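Local coordinates for competence damage-inducible protein A (Enterobacter cloacae subsp. cloacae, PDB 5VU3), which is of unknown function but belongs to the CinA (competence-damaged protein) family, some members of which deamidate nicotinamide mononucleotide, at residues T18-L21 / A22-I26. Numbering follows the deposited sequence. Where two conformers were deposited one is given.
Sequences TKKL and ASRLI. With ACT (acetate ion), chain I.
Lys20 and Arg24, one helical turn apart on helix 14-28, run alongside each other in the same direction, bringing the like charges of Lys20 NZ and Arg24 NH2 to 3.6 Å. Their long, flexible chains suit a partly exposed flank. Arg24 CG, beside the backbone N (chi1 -46°), lies 3.1 Å from Lys20 O; a bend at chi2 (-89°) turns the guanidinium back along the helix. Acetate O, obliquely placed, accepts weak hydrogen bonds from Arg24 NH1 and NH2, each 3.3 Å long, while the acetate methyl lies near Lys20 CG. Arg24 NE bonds to Ser169 OG, tying the helix to the C-terminal tail.

On the buried flank, Leu21 CG meets Leu25 CD1 at 3.7 Å, the side chains slanting across each other. Their branched ends suit the apolar seam with helix 149-167, which Leu21 meets, and Leu32, which both touch. Alanine's single methyl fits Ala22 against Phe56. Ser23's short hydroxyl suits a watery edge: a water donates to Lys19 O (2.8 Å) and, in one of two Ser23 conformers, is hydrogen-bonded to OG. Backbone bonds such as Leu25 N to Leu21 O (2.9 Å) run beneath. The helix is thus amphipathic: leucines fasten one flank, whereas neighbouring positive charges on the other probably favour an anion, here held weakly by Arg24.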
loop_
_atom_site.group_PDB
_atom_site.type_symbol
_atom_site.label_atom_id
_atom_site.label_comp_id
_atom_site.label_asym_id
_atom_site.label_seq_id
_atom_site.Cartn_x
_atom_site.Cartn_y
_atom_site.Cartn_z
ATOM N N THR A 18 5.906 -13.997 6.083
ATOM C CA THR A 18 5.403 -12.931 6.945
ATOM C C THR A 18 5.129 -13.446 8.354
ATOM O O THR A 18 5.282 -12.698 9.331
ATOM C CB THR A 18 4.153 -12.278 6.341
ATOM O OG1 THR A 18 3.093 -13.238 6.215
ATOM C CG2 THR A 18 4.473 -11.665 4.970
ATOM N N LYS A 19 4.764 -14.721 8.490
ATOM C CA LYS A 19 4.672 -15.309 9.825
ATOM C C LYS A 19 6.042 -15.371 10.493
ATOM O O LYS A 19 6.190 -15.005 11.669
ATOM C CB LYS A 19 4.045 -16.699 9.746
ATOM C CG LYS A 19 3.851 -17.366 11.092
ATOM C CD LYS A 19 3.121 -18.689 10.921
ATOM C CE LYS A 19 2.790 -19.326 12.257
ATOM N NZ LYS A 19 2.150 -20.655 12.052
ATOM N N LYS A 20 7.060 -15.825 9.756
ATOM C CA LYS A 20 8.419 -15.844 10.294
ATOM C C LYS A 20 8.873 -14.440 10.675
ATOM O O LYS A 20 9.456 -14.226 11.745
ATOM C CB LYS A 20 9.383 -16.440 9.268
ATOM C CG LYS A 20 9.535 -17.950 9.293
ATOM C CD LYS A 20 10.044 -18.445 7.945
ATOM C CE LYS A 20 10.981 -19.634 8.083
ATOM N NZ LYS A 20 12.405 -19.201 8.170
ATOM N N LEU A 21 8.626 -13.473 9.790
ATOM C CA LEU A 21 9.066 -12.103 10.022
ATOM C C LEU A 21 8.355 -11.489 11.221
ATOM O O LEU A 21 8.985 -10.816 12.048
ATOM C CB LEU A 21 8.827 -11.277 8.754
ATOM C CG LEU A 21 9.187 -9.794 8.771
ATOM C CD1 LEU A 21 10.676 -9.621 9.027
ATOM C CD2 LEU A 21 8.788 -9.148 7.437
ATOM N N ALA A 22 7.042 -11.711 11.330
ATOM C CA ALA A 22 6.291 -11.277 12.504
ATOM C C ALA A 22 6.938 -11.766 13.795
ATOM O O ALA A 22 7.082 -11.006 14.760
ATOM C CB ALA A 22 4.850 -11.784 12.412
ATOM N N SER A 23 7.328 -13.043 13.832
ATOM C CA SER A 23 7.953 -13.596 15.030
ATOM C C SER A 23 9.244 -12.861 15.366
ATOM O O SER A 23 9.462 -12.459 16.519
ATOM C CB SER A 23 8.226 -15.088 14.843
ATOM O OG SER A 23 7.082 -15.860 15.158
ATOM N N ARG A 24 10.122 -12.682 14.371
ATOM C CA ARG A 24 11.407 -12.032 14.626
ATOM C C ARG A 24 11.213 -10.602 15.108
ATOM O O ARG A 24 11.850 -10.164 16.073
ATOM C CB ARG A 24 12.277 -12.033 13.369
ATOM C CG ARG A 24 12.346 -13.339 12.613
ATOM C CD ARG A 24 13.464 -14.227 13.118
ATOM N NE ARG A 24 13.775 -15.305 12.178
ATOM C CZ ARG A 24 12.961 -16.320 11.900
ATOM N NH1 ARG A 24 11.769 -16.408 12.481
ATOM N NH2 ARG A 24 13.340 -17.253 11.037
ATOM N N LEU A 25 10.348 -9.849 14.427
ATOM C CA LEU A 25 10.176 -8.443 14.769
ATOM C C LEU A 25 9.534 -8.283 16.140
ATOM O O LEU A 25 9.998 -7.479 16.960
ATOM C CB LEU A 25 9.344 -7.747 13.695
ATOM C CG LEU A 25 10.049 -7.591 12.348
ATOM C CD1 LEU A 25 9.088 -7.071 11.297
ATOM C CD2 LEU A 25 11.260 -6.683 12.482
ATOM N N ILE A 26 8.473 -9.044 16.408
ATOM C CA ILE A 26 7.782 -8.928 17.686
ATOM C C ILE A 26 8.699 -9.342 18.830
ATOM O O ILE A 26 8.778 -8.653 19.856
ATOM C CB ILE A 26 6.479 -9.749 17.660
ATOM C CG1 ILE A 26 5.476 -9.126 16.681
ATOM C CG2 ILE A 26 5.876 -9.861 19.053
ATOM C CD1 ILE A 26 4.295 -10.028 16.352
HETATM C C ACT I . 10.534 -20.435 12.709
HETATM O O ACT I . 11.480 -19.725 12.270
HETATM O OXT ACT I . 10.194 -20.639 13.907
HETATM C CH3 ACT I . 9.682 -21.155 11.616
HETATM O O HOH W 1 4.268 -15.126 13.740
#